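Local coordinates for protein KLLA0F20702p (PDB 5Y5A) that is the yeast telomerase subunit Est1, which probably helps recruit telomerase to chromosome ends through its interaction with Cdc13, at residues 91-101 against 201-212. Numbering follows the deposited sequence.
Sequences YPIFKYFQNWR and YKIIMEHLSDRY
Arg101 reaches across from its helix to the place where helix 179-206 gives way to a loop, and it illustrates how one long side chain can bridge a helix end and the loop that follows. Its CB rests against Met205 SD at 3.9 Å. With CG anti to the backbone N (chi1 178°) and the chain extended as far as NE, CD is carried past the CG2 methyl of Ile204, which also lies over one face of the guanidinium, toward its rim. NE makes a weak hydrogen bond to Ile204 O (3.0 Å). Beyond CZ, NH1 and NH2 both grip Asp210 OD1 in an end-on salt bridge, NH2 at 2.9 Å. OD1 lies near the guanidinium plane; it offers NH1 its syn lone pair, whereas NH2 comes from above the carboxylate plane. Segments 91-101 and 201-206, from helices 78-105 and 179-206, run near parallel, 22° apart with axes 10.6 Å from each other at closest approach, consistent with a TPR-like helical array in this Est1 family region; helix 113-144 packs on both, its Leu123 touching Phe97 and Met205. Met205 bends at its second torsion to lay its sulfur 3.4 Å from Phe97 O and its methyl against the backbone of Gln98. A turn or two back, Phe94 and Tyr201 hold their rings nearly parallel, 6° apart, but displaced until little of one lies above the other. Each instead sets its CB over the other's face, Phe94 CB standing 3.8 Å from the centroid of the Tyr201 ring, almost on its normal. The Tyr201 hydroxyl then extends to Tyr91, with OH 3.5 Å from CE1.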
loop_
_atom_site.group_PDB
_atom_site.type_symbol
_atom_site.label_atom_id
_atom_site.label_comp_id
_atom_site.label_asym_id
_atom_site.label_seq_id
_atom_site.Cartn_x
_atom_site.Cartn_y
_atom_site.Cartn_z
ATOM N N TYR A 91 19.834 -13.419 -0.230
ATOM C CA TYR A 91 19.748 -12.611 -1.448
ATOM C C TYR A 91 20.845 -12.940 -2.473
ATOM O O TYR A 91 20.540 -13.080 -3.658
ATOM C CB TYR A 91 19.790 -11.109 -1.146
ATOM C CG TYR A 91 19.756 -10.289 -2.414
ATOM C CD1 TYR A 91 18.561 -10.064 -3.085
ATOM C CD2 TYR A 91 20.924 -9.770 -2.962
ATOM C CE1 TYR A 91 18.525 -9.331 -4.256
ATOM C CE2 TYR A 91 20.898 -9.037 -4.134
ATOM C CZ TYR A 91 19.699 -8.819 -4.775
ATOM O OH TYR A 91 19.673 -8.088 -5.938
ATOM N N PRO A 92 22.118 -13.050 -2.036
ATOM C CA PRO A 92 23.138 -13.343 -3.051
ATOM C C PRO A 92 22.947 -14.698 -3.730
ATOM O O PRO A 92 23.296 -14.844 -4.901
ATOM C CB PRO A 92 24.447 -13.315 -2.253
ATOM C CG PRO A 92 24.044 -13.525 -0.843
ATOM C CD PRO A 92 22.729 -12.839 -0.711
ATOM N N ILE A 93 22.400 -15.670 -3.007
ATOM C CA ILE A 93 22.063 -16.955 -3.607
ATOM C C ILE A 93 20.953 -16.788 -4.642
ATOM O O ILE A 93 21.090 -17.223 -5.784
ATOM C CB ILE A 93 21.613 -17.980 -2.554
ATOM C CG1 ILE A 93 22.756 -18.305 -1.591
ATOM C CG2 ILE A 93 21.132 -19.253 -3.228
ATOM C CD1 ILE A 93 22.347 -19.218 -0.450
ATOM N N PHE A 94 19.859 -16.149 -4.236
ATOM C CA PHE A 94 18.705 -15.967 -5.109
ATOM C C PHE A 94 19.047 -15.154 -6.352
ATOM O O PHE A 94 18.529 -15.414 -7.437
ATOM C CB PHE A 94 17.570 -15.302 -4.343
ATOM C CG PHE A 94 16.747 -16.261 -3.538
ATOM C CD1 PHE A 94 16.239 -17.414 -4.117
ATOM C CD2 PHE A 94 16.486 -16.018 -2.197
ATOM C CE1 PHE A 94 15.476 -18.307 -3.379
ATOM C CE2 PHE A 94 15.725 -16.910 -1.447
ATOM C CZ PHE A 94 15.221 -18.055 -2.041
ATOM N N LYS A 95 19.924 -14.171 -6.185
ATOM C CA LYS A 95 20.387 -13.358 -7.300
ATOM C C LYS A 95 21.103 -14.214 -8.343
ATOM O O LYS A 95 20.900 -14.035 -9.544
ATOM C CB LYS A 95 21.307 -12.242 -6.800
ATOM C CG LYS A 95 21.771 -11.280 -7.881
ATOM C CD LYS A 95 22.473 -10.073 -7.279
ATOM C CE LYS A 95 23.120 -9.215 -8.353
ATOM N NZ LYS A 95 23.947 -8.130 -7.757
ATOM N N TYR A 96 21.927 -15.152 -7.880
ATOM C CA TYR A 96 22.698 -16.011 -8.778
ATOM C C TYR A 96 21.787 -16.897 -9.617
ATOM O O TYR A 96 22.055 -17.138 -10.791
ATOM C CB TYR A 96 23.686 -16.874 -7.990
ATOM C CG TYR A 96 24.474 -17.846 -8.846
ATOM C CD1 TYR A 96 25.599 -17.429 -9.548
ATOM C CD2 TYR A 96 24.095 -19.182 -8.948
ATOM C CE1 TYR A 96 26.324 -18.314 -10.333
ATOM C CE2 TYR A 96 24.814 -20.075 -9.730
ATOM C CZ TYR A 96 25.927 -19.635 -10.420
ATOM O OH TYR A 96 26.647 -20.516 -11.198
ATOM N N PHE A 97 20.716 -17.386 -9.004
ATOM C CA PHE A 97 19.724 -18.180 -9.718
ATOM C C PHE A 97 18.960 -17.338 -10.740
ATOM O O PHE A 97 18.538 -17.847 -11.781
ATOM C CB PHE A 97 18.752 -18.826 -8.732
ATOM C CG PHE A 97 19.309 -20.038 -8.050
ATOM C CD1 PHE A 97 20.246 -19.912 -7.042
ATOM C CD2 PHE A 97 18.898 -21.305 -8.423
ATOM C CE1 PHE A 97 20.764 -21.029 -6.420
ATOM C CE2 PHE A 97 19.414 -22.426 -7.806
ATOM C CZ PHE A 97 20.347 -22.288 -6.801
ATOM N N GLN A 98 18.849 -16.050 -10.472
ATOM C CA GLN A 98 18.184 -15.143 -11.377
ATOM C C GLN A 98 19.067 -14.969 -12.590
ATOM O O GLN A 98 18.665 -15.250 -13.699
ATOM C CB GLN A 98 17.950 -13.802 -10.693
ATOM C CG GLN A 98 17.143 -12.817 -11.506
ATOM C CD GLN A 98 15.721 -13.262 -11.729
ATOM O OE1 GLN A 98 14.946 -13.356 -10.799
ATOM N NE2 GLN A 98 15.373 -13.525 -12.974
ATOM N N ASN A 99 20.281 -14.507 -12.363
ATOM C CA ASN A 99 21.258 -14.317 -13.436
ATOM C C ASN A 99 21.358 -15.535 -14.332
ATOM O O ASN A 99 21.401 -15.430 -15.558
ATOM C CB ASN A 99 22.638 -14.005 -12.859
ATOM C CG ASN A 99 22.677 -12.679 -12.138
ATOM O OD1 ASN A 99 21.641 -12.151 -11.732
ATOM N ND2 ASN A 99 23.877 -12.129 -11.978
ATOM N N TRP A 100 21.391 -16.699 -13.699
ATOM C CA TRP A 100 21.499 -17.948 -14.419
ATOM C C TRP A 100 20.219 -18.237 -15.201
ATOM O O TRP A 100 20.280 -18.660 -16.350
ATOM C CB TRP A 100 21.811 -19.087 -13.454
ATOM C CG TRP A 100 22.868 -20.003 -13.960
ATOM C CD1 TRP A 100 24.190 -20.020 -13.600
ATOM C CD2 TRP A 100 22.708 -21.033 -14.934
ATOM N NE1 TRP A 100 24.853 -21.001 -14.285
ATOM C CE2 TRP A 100 23.964 -21.640 -15.111
ATOM C CE3 TRP A 100 21.619 -21.508 -15.672
ATOM C CZ2 TRP A 100 24.160 -22.689 -15.993
ATOM C CZ3 TRP A 100 21.816 -22.541 -16.542
ATOM C CH2 TRP A 100 23.073 -23.120 -16.695
ATOM N N ARG A 101 19.061 -18.015 -14.579
ATOM C CA ARG A 101 17.785 -18.210 -15.268
ATOM C C ARG A 101 17.704 -17.338 -16.512
ATOM O O ARG A 101 17.117 -17.722 -17.525
ATOM C CB ARG A 101 16.603 -17.893 -14.352
ATOM C CG ARG A 101 15.250 -18.042 -15.044
ATOM C CD ARG A 101 14.133 -17.353 -14.272
ATOM N NE ARG A 101 12.829 -17.572 -14.893
ATOM C CZ ARG A 101 12.271 -16.746 -15.774
ATOM N NH1 ARG A 101 12.906 -15.638 -16.142
ATOM N NH2 ARG A 101 11.080 -17.032 -16.286
ATOM N N TYR A 201 10.772 -15.606 -5.639
ATOM C CA TYR A 201 11.934 -16.078 -6.380
ATOM C C TYR A 201 11.765 -17.514 -6.865
ATOM O O TYR A 201 12.163 -17.852 -7.981
ATOM C CB TYR A 201 13.190 -15.977 -5.520
ATOM C CG TYR A 201 13.910 -14.658 -5.625
ATOM C CD1 TYR A 201 14.575 -14.302 -6.792
ATOM C CD2 TYR A 201 13.945 -13.775 -4.551
ATOM C CE1 TYR A 201 15.248 -13.094 -6.893
ATOM C CE2 TYR A 201 14.617 -12.564 -4.641
ATOM C CZ TYR A 201 15.266 -12.229 -5.815
ATOM O OH TYR A 201 15.935 -11.027 -5.907
ATOM N N LYS A 202 11.187 -18.360 -6.045
ATOM C CA LYS A 202 11.013 -19.728 -6.439
ATOM C C LYS A 202 10.066 -19.827 -7.598
ATOM O O LYS A 202 10.355 -20.481 -8.575
ATOM C CB LYS A 202 10.496 -20.569 -5.283
ATOM C CG LYS A 202 10.210 -22.008 -5.666
ATOM C CD LYS A 202 9.661 -22.811 -4.507
ATOM C CE LYS A 202 9.101 -24.139 -4.978
ATOM N NZ LYS A 202 7.920 -24.549 -4.190
ATOM N N ILE A 203 8.926 -19.171 -7.477
ATOM C CA ILE A 203 7.909 -19.192 -8.526
ATOM C C ILE A 203 8.484 -18.777 -9.877
ATOM O O ILE A 203 8.207 -19.404 -10.901
ATOM C CB ILE A 203 6.741 -18.284 -8.162
ATOM C CG1 ILE A 203 5.900 -18.952 -7.077
ATOM C CG2 ILE A 203 5.886 -17.978 -9.382
ATOM C CD1 ILE A 203 4.989 -18.000 -6.370
ATOM N N ILE A 204 9.305 -17.733 -9.867
ATOM C CA ILE A 204 9.974 -17.276 -11.079
ATOM C C ILE A 204 10.877 -18.364 -11.680
ATOM O O ILE A 204 10.859 -18.600 -12.892
ATOM C CB ILE A 204 10.789 -16.003 -10.796
ATOM C CG1 ILE A 204 9.831 -14.836 -10.555
ATOM C CG2 ILE A 204 11.735 -15.694 -11.951
ATOM C CD1 ILE A 204 10.442 -13.689 -9.806
ATOM N N MET A 205 11.639 -19.047 -10.855
ATOM C CA MET A 205 12.495 -20.079 -11.378
ATOM C C MET A 205 11.679 -21.270 -11.860
ATOM O O MET A 205 11.967 -21.841 -12.882
ATOM C CB MET A 205 13.494 -20.499 -10.319
ATOM C CG MET A 205 14.200 -19.335 -9.668
ATOM S SD MET A 205 15.446 -18.646 -10.736
ATOM C CE MET A 205 15.554 -16.987 -10.137
ATOM N N GLU A 206 10.649 -21.620 -11.112
ATOM C CA GLU A 206 9.818 -22.768 -11.449
ATOM C C GLU A 206 8.969 -22.539 -12.694
ATOM O O GLU A 206 8.293 -23.455 -13.169
ATOM C CB GLU A 206 8.908 -23.123 -10.274
ATOM C CG GLU A 206 9.612 -23.818 -9.131
ATOM C CD GLU A 206 8.639 -24.321 -8.088
ATOM O OE1 GLU A 206 7.550 -23.723 -7.958
ATOM O OE2 GLU A 206 8.955 -25.319 -7.411
ATOM N N HIS A 207 9.000 -21.320 -13.223
ATOM C CA HIS A 207 8.206 -20.990 -14.402
ATOM C C HIS A 207 8.986 -21.172 -15.702
ATOM O O HIS A 207 10.177 -20.856 -15.777
ATOM C CB HIS A 207 7.679 -19.560 -14.303
ATOM C CG HIS A 207 6.187 -19.477 -14.230
ATOM N ND1 HIS A 207 5.424 -18.900 -15.220
ATOM C CD2 HIS A 207 5.318 -19.913 -13.286
ATOM C CE1 HIS A 207 4.145 -18.977 -14.888
ATOM N NE2 HIS A 207 4.056 -19.585 -13.720
ATOM N N LEU A 208 8.323 -21.658 -16.723
ATOM C CA LEU A 208 8.998 -21.850 -17.975
ATOM C C LEU A 208 9.099 -20.555 -18.736
ATOM O O LEU A 208 10.162 -20.203 -19.216
ATOM C CB LEU A 208 8.244 -22.869 -18.804
ATOM C CG LEU A 208 6.808 -22.462 -19.017
ATOM C CD1 LEU A 208 6.686 -21.959 -20.439
ATOM C CD2 LEU A 208 5.909 -23.650 -18.748
ATOM N N SER A 209 7.990 -19.841 -18.838
ATOM C CA SER A 209 7.974 -18.585 -19.576
ATOM C C SER A 209 7.924 -17.389 -18.636
ATOM O O SER A 209 7.853 -17.545 -17.416
ATOM C CB SER A 209 6.780 -18.540 -20.531
ATOM O OG SER A 209 6.727 -17.302 -21.223
ATOM N N ASP A 210 7.961 -16.194 -19.215
ATOM C CA ASP A 210 7.804 -14.974 -18.442
ATOM C C ASP A 210 6.342 -14.546 -18.466
ATOM O O ASP A 210 6.008 -13.411 -18.130
ATOM C CB ASP A 210 8.720 -13.872 -18.978
ATOM C CG ASP A 210 10.186 -14.136 -18.671
ATOM O OD1 ASP A 210 10.493 -14.508 -17.518
ATOM O OD2 ASP A 210 11.031 -13.981 -19.579
ATOM N N ARG A 211 5.480 -15.477 -18.871
ATOM C CA ARG A 211 4.032 -15.308 -18.781
ATOM C C ARG A 211 3.522 -15.833 -17.444
ATOM O O ARG A 211 3.701 -17.010 -17.133
ATOM C CB ARG A 211 3.319 -16.046 -19.913
ATOM C CG ARG A 211 3.698 -15.626 -21.317
ATOM C CD ARG A 211 2.860 -16.403 -22.319
ATOM N NE ARG A 211 3.171 -16.059 -23.702
ATOM C CZ ARG A 211 2.546 -16.575 -24.756
ATOM N NH1 ARG A 211 1.574 -17.460 -24.581
ATOM N NH2 ARG A 211 2.890 -16.208 -25.984
ATOM N N TYR A 212 2.879 -14.971 -16.662
ATOM C CA TYR A 212 2.349 -15.370 -15.360
ATOM C C TYR A 212 0.885 -14.962 -15.182
ATOM O O TYR A 212 0.546 -13.780 -15.280
ATOM C CB TYR A 212 3.165 -14.754 -14.219
ATOM C CG TYR A 212 4.661 -14.997 -14.246
ATOM C CD1 TYR A 212 5.501 -14.167 -14.972
ATOM C CD2 TYR A 212 5.236 -16.024 -13.505
ATOM C CE1 TYR A 212 6.869 -14.365 -14.982
ATOM C CE2 TYR A 212 6.603 -16.235 -13.513
ATOM C CZ TYR A 212 7.415 -15.399 -14.252
ATOM O OH TYR A 212 8.781 -15.587 -14.269
#